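PDB 3IWA: FAD-dependent pyridine nucleotide-disulphide oxidoreductase, which probably uses FAD to pass electrons from a reduced pyridine nucleotide to a disulphide or another acceptor. Local coordinates for residues Ala162-Gly167 and Glu173-Leu178; Asn215-His220 and Lys343-Ser348. All coordinates share one frame; numbering follows the deposited sequence.

Interaction 1: Ala162-Gly167 and Glu173-Leu178; sequences AVIVGG and EMAVSL
Leu178 N donates to Met174 O at 2.9 Å, and this single helical turn places both residues on the flank of helix 173-178 that lies over strand 162-165. No hydrogen bond crosses between the two elements; the contact is wholly apolar and every touching residue is buried. The short axes come within 9.3 Å and run almost antiparallel, at 167°, so that Ala162 faces Leu178, and Ile164, two residues on, faces Ala175, almost a turn earlier in the helix. Ile164 makes most of the contact. Its CG1 branch stands beside the backbone N, opposite the carbonyl carbon (chi1 -75°), and carries CD1 out to the helix surface, where the methyl rests on the main chain, 3.6 Å from Ala175 CA. Ala175 CB passes 4.0 Å from the same Ile164 CD1. Farther along the helix, Leu178 reaches toward the strand with its CD1 branch, which meets Ala162 CB at 3.7 Å and comes within 4.2 Å of Ile164 CD1. One leucine methyl is thus shared by the two inward-facing strand residues. Met174 adds a looser touch from its CB, 4.4 Å from Ile164 CG1. Beyond the strand, Gly166 adopts a positive phi of 116°, a backbone shape natural to a residue without a side chain. With Gly168 and Gly171 it fits the GxGxxG pattern of a Rossmann strand-turn-helix, consistent with a dinucleotide-binding turn. The pair opens the beta-alpha-beta unit formed by strand 161-165, helix 169-182 and strand 185-189. Strands 185-189 and 249-252 flank strand 161-165 in the parallel sheet, and helix 144-153 packs against Met174.

Interaction 2: Asn215-His220 and Lys343-Ser348; sequences NDVVVH and KLFEGS
Asn215 and Phe345 bring their CA atoms to 7.0 Å where two bends meet: a Schellman motif with Asp216 at positive phi ends helix 202-214, and the 343-348 loop is closed by Leu344 N bonding to Gly347 O. Across this gap the Asn215 amide lies flat against Phe345, its plane only 5° from that of the ring. Asn215 CB sits over the ring centre, 3.5 Å from the centroid, in a CH-pi contact, while its CG, set beside the backbone N and opposite the carbonyl carbon (chi1 -65°), lays the amide over the ring's root, 3.4 Å from Phe345 CB. Farther out on the ring, Val217 CG2 approaches obliquely, 4.0 Å from Phe345 CE2. The amide is fixed at its polar end as well: Asn215 ND2 bonds to Glu346 OE2 at 2.9 Å (155° at the hydrogen). Glu346 OE2 lies in the amide plane, but the donor meets it from above the carboxylate plane. A second bond, to Asp211 O, also holds ND2, and Glu346 OE1 forms a salt bridge with Lys214. Asp211 further takes the backbone N-H groups of Phe345, Glu346 and Gly347 on its carboxylate. The loop, joining strands 340-343 and 348-353 of the antiparallel sheet, thereby docks on the end of helix 202-214, with Phe345 also packed on helix 169-182 and Val217 on Leu212 of helix 202-214 and Val188 of strand 185-189.

How the interactions relate
Both segments of interaction 1 precede those of interaction 2 in the sequence, and the two centres lie about 10 Å apart on the same side of the chain's centre. Both reach one parallel sheet: 162-167 includes part of its central strand 161-165, whereas 215-220 includes strand 218-220, outermost in this chain's sheet. Helix 169-182 stands between the contacts, turning one flank to the sheet and presenting Val176 to the loop, where Val176 CG2 lies 3.8 Å from Phe345 CE2. Interaction 1 is thus internal to the Rossmann-like region, while interaction 2 joins it to the loop between strands 340-343 and 348-353 of the dimerisation-domain family region, so that helix 169-182 touches both parts of the chain.

Interaction 1: Ala162-Gly167 and Glu173-Leu178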
loop_
_atom_site.group_PDB
_atom_site.type_symbol
_atom_site.label_atom_id
_atom_site.label_comp_id
_atom_site.label_asym_id
_atom_site.label_seq_id
_atom_site.Cartn_x
_atom_site.Cartn_y
_atom_site.Cartn_z
ATOM N N ALA A 162 24.253 24.454 15.123
ATOM C CA ALA A 162 24.463 23.309 14.241
ATOM C C ALA A 162 24.281 23.723 12.784
ATOM O O ALA A 162 23.277 24.333 12.435
ATOM C CB ALA A 162 23.512 22.178 14.582
ATOM N N VAL A 163 25.262 23.388 11.950
ATOM C CA VAL A 163 25.083 23.471 10.515
ATOM C C VAL A 163 25.074 22.058 9.896
ATOM O O VAL A 163 25.982 21.268 10.136
ATOM C CB VAL A 163 26.180 24.332 9.876
ATOM C CG1 VAL A 163 26.185 24.145 8.327
ATOM C CG2 VAL A 163 25.976 25.797 10.328
ATOM N N ILE A 164 24.032 21.742 9.129
ATOM C CA ILE A 164 23.924 20.444 8.471
ATOM C C ILE A 164 24.326 20.631 7.027
ATOM O O ILE A 164 23.729 21.408 6.313
ATOM C CB ILE A 164 22.478 19.849 8.587
ATOM C CG1 ILE A 164 22.206 19.307 10.005
ATOM C CG2 ILE A 164 22.297 18.688 7.622
ATOM C CD1 ILE A 164 21.170 19.994 10.778
ATOM N N VAL A 165 25.370 19.936 6.609
ATOM C CA VAL A 165 25.840 19.956 5.234
ATOM C C VAL A 165 25.220 18.776 4.472
ATOM O O VAL A 165 25.654 17.610 4.638
ATOM C CB VAL A 165 27.377 19.851 5.144
ATOM C CG1 VAL A 165 27.816 19.935 3.641
ATOM C CG2 VAL A 165 28.058 20.935 6.022
ATOM N N GLY A 166 24.209 19.097 3.659
ATOM C CA GLY A 166 23.390 18.120 2.961
ATOM C C GLY A 166 21.926 18.147 3.392
ATOM O O GLY A 166 21.632 17.989 4.562
ATOM N N GLY A 167 21.003 18.317 2.435
ATOM C CA GLY A 167 19.556 18.345 2.708
ATOM C C GLY A 167 18.851 17.106 2.170
ATOM O O GLY A 167 17.770 17.188 1.614
ATOM N N GLU A 173 16.339 14.754 8.630
ATOM C CA GLU A 173 15.973 14.117 9.915
ATOM C C GLU A 173 16.792 14.704 11.076
ATOM O O GLU A 173 16.263 14.897 12.160
ATOM C CB GLU A 173 16.150 12.588 9.883
ATOM C CG GLU A 173 15.366 11.834 8.773
ATOM C CD GLU A 173 14.054 11.247 9.275
ATOM O OE1 GLU A 173 13.158 12.041 9.667
ATOM O OE2 GLU A 173 13.919 9.994 9.271
ATOM N N MET A 174 18.085 14.955 10.839
ATOM C CA MET A 174 18.947 15.549 11.861
ATOM C C MET A 174 18.502 16.996 12.124
ATOM O O MET A 174 18.439 17.412 13.272
ATOM C CB MET A 174 20.432 15.517 11.461
ATOM C CG MET A 174 21.125 14.154 11.587
ATOM S SD MET A 174 21.523 13.623 13.262
ATOM C CE MET A 174 21.389 15.142 14.184
ATOM N N ALA A 175 18.187 17.746 11.069
ATOM C CA ALA A 175 17.734 19.144 11.250
ATOM C C ALA A 175 16.605 19.207 12.267
ATOM O O ALA A 175 16.637 19.985 13.219
ATOM C CB ALA A 175 17.267 19.748 9.930
ATOM N N VAL A 176 15.607 18.361 12.013
ATOM C CA VAL A 176 14.383 18.289 12.793
ATOM C C VAL A 176 14.681 17.843 14.228
ATOM O O VAL A 176 14.253 18.481 15.157
ATOM C CB VAL A 176 13.376 17.323 12.123
ATOM C CG1 VAL A 176 12.196 17.019 13.049
ATOM C CG2 VAL A 176 12.891 17.902 10.790
ATOM N N SER A 177 15.452 16.780 14.400
ATOM C CA SER A 177 15.796 16.295 15.729
ATOM C C SER A 177 16.516 17.319 16.581
ATOM O O SER A 177 16.182 17.494 17.750
ATOM C CB SER A 177 16.700 15.081 15.641
ATOM O OG SER A 177 15.966 13.949 15.234
ATOM N N LEU A 178 17.533 17.952 16.007
ATOM C CA LEU A 178 18.326 18.922 16.745
ATOM C C LEU A 178 17.451 20.100 17.152
ATOM O O LEU A 178 17.486 20.504 18.305
ATOM C CB LEU A 178 19.560 19.393 15.957
ATOM C CG LEU A 178 20.594 18.322 15.562
ATOM C CD1 LEU A 178 21.764 18.902 14.781
ATOM C CD2 LEU A 178 21.104 17.587 16.787
#

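Interaction 2: Asn215-His220 and Lys343-Ser348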
loop_
_atom_site.group_PDB
_atom_site.type_symbol
_atom_site.label_atom_id
_atom_site.label_comp_id
_atom_site.label_asym_id
_atom_site.label_seq_id
_atom_site.Cartn_x
_atom_site.Cartn_y
_atom_site.Cartn_z
ATOM N N ASN A 215 9.392 26.279 11.102
ATOM C CA ASN A 215 9.774 25.829 12.435
ATOM C C ASN A 215 11.243 26.189 12.726
ATOM O O ASN A 215 11.933 25.470 13.434
ATOM C CB ASN A 215 9.482 24.325 12.609
ATOM C CG ASN A 215 7.986 24.004 12.543
ATOM O OD1 ASN A 215 7.341 23.736 13.564
ATOM N ND2 ASN A 215 7.431 24.033 11.343
ATOM N N ASP A 216 11.700 27.298 12.138
ATOM C CA ASP A 216 12.967 27.957 12.489
ATOM C C ASP A 216 14.254 27.315 11.967
ATOM O O ASP A 216 15.351 27.752 12.329
ATOM C CB ASP A 216 13.109 28.099 14.007
ATOM C CG ASP A 216 12.054 28.988 14.618
ATOM O OD1 ASP A 216 11.236 29.592 13.895
ATOM O OD2 ASP A 216 12.068 29.105 15.855
ATOM N N VAL A 217 14.147 26.279 11.149
ATOM C CA VAL A 217 15.323 25.778 10.474
ATOM C C VAL A 217 15.548 26.676 9.266
ATOM O O VAL A 217 14.663 26.844 8.439
ATOM C CB VAL A 217 15.173 24.317 10.057
ATOM C CG1 VAL A 217 16.343 23.896 9.235
ATOM C CG2 VAL A 217 15.033 23.456 11.279
ATOM N N VAL A 218 16.723 27.279 9.180
ATOM C CA VAL A 218 17.082 28.032 8.002
ATOM C C VAL A 218 17.627 27.070 6.960
ATOM O O VAL A 218 18.418 26.158 7.293
ATOM C CB VAL A 218 18.150 29.087 8.334
ATOM C CG1 VAL A 218 18.603 29.839 7.059
ATOM C CG2 VAL A 218 17.611 30.060 9.411
ATOM N N VAL A 219 17.246 27.294 5.699
ATOM C CA VAL A 219 17.705 26.468 4.584
ATOM C C VAL A 219 18.394 27.263 3.485
ATOM O O VAL A 219 17.863 28.229 2.992
ATOM C CB VAL A 219 16.527 25.676 3.986
ATOM C CG1 VAL A 219 17.013 24.757 2.872
ATOM C CG2 VAL A 219 15.820 24.883 5.083
ATOM N N HIS A 220 19.576 26.840 3.079
ATOM C CA HIS A 220 20.244 27.469 1.959
ATOM C C HIS A 220 20.482 26.405 0.923
ATOM O O HIS A 220 21.094 25.375 1.227
ATOM C CB HIS A 220 21.590 28.111 2.363
ATOM C CG HIS A 220 21.465 29.191 3.400
ATOM N ND1 HIS A 220 20.805 30.377 3.167
ATOM C CD2 HIS A 220 21.910 29.256 4.682
ATOM C CE1 HIS A 220 20.844 31.121 4.261
ATOM N NE2 HIS A 220 21.508 30.463 5.194
ATOM N N LYS A 343 9.568 12.112 8.331
ATOM C CA LYS A 343 8.662 12.891 9.142
ATOM C C LYS A 343 9.359 14.213 9.497
ATOM O O LYS A 343 10.503 14.217 9.975
ATOM C CB LYS A 343 8.266 12.095 10.383
ATOM C CG LYS A 343 7.505 12.889 11.462
ATOM C CD LYS A 343 5.980 12.758 11.375
ATOM C CE LYS A 343 5.273 13.832 12.240
ATOM N NZ LYS A 343 5.595 15.243 11.816
ATOM N N LEU A 344 8.672 15.319 9.200
ATOM C CA LEU A 344 9.178 16.675 9.456
ATOM C C LEU A 344 8.387 17.265 10.638
ATOM O O LEU A 344 7.826 16.526 11.434
ATOM C CB LEU A 344 9.133 17.558 8.184
ATOM C CG LEU A 344 9.852 17.023 6.939
ATOM C CD1 LEU A 344 9.593 17.894 5.746
ATOM C CD2 LEU A 344 11.322 16.916 7.194
ATOM N N PHE A 345 8.354 18.575 10.795
ATOM C CA PHE A 345 7.732 19.138 11.996
ATOM C C PHE A 345 6.245 18.852 12.006
ATOM O O PHE A 345 5.741 18.250 12.937
ATOM C CB PHE A 345 8.031 20.620 12.116
ATOM C CG PHE A 345 9.455 20.891 12.468
ATOM C CD1 PHE A 345 9.861 20.884 13.787
ATOM C CD2 PHE A 345 10.396 21.094 11.479
ATOM C CE1 PHE A 345 11.198 21.113 14.129
ATOM C CE2 PHE A 345 11.729 21.326 11.789
ATOM C CZ PHE A 345 12.138 21.341 13.124
ATOM N N GLU A 346 5.559 19.246 10.945
ATOM C CA GLU A 346 4.110 19.031 10.826
ATOM C C GLU A 346 3.751 18.085 9.668
ATOM O O GLU A 346 2.876 17.243 9.806
ATOM C CB GLU A 346 3.390 20.377 10.672
ATOM C CG GLU A 346 3.609 21.341 11.855
ATOM C CD GLU A 346 3.728 22.789 11.399
ATOM O OE1 GLU A 346 2.878 23.214 10.574
ATOM O OE2 GLU A 346 4.661 23.498 11.852
ATOM N N GLY A 347 4.428 18.193 8.539
ATOM C CA GLY A 347 4.139 17.289 7.430
ATOM C C GLY A 347 5.024 16.064 7.423
ATOM O O GLY A 347 5.981 15.975 8.179
ATOM N N SER A 348 4.669 15.128 6.551
ATOM C CA SER A 348 5.452 13.959 6.233
ATOM C C SER A 348 5.594 13.911 4.747
ATOM O O SER A 348 4.696 14.306 4.047
ATOM C CB SER A 348 4.735 12.710 6.678
ATOM O OG SER A 348 4.807 12.601 8.084
#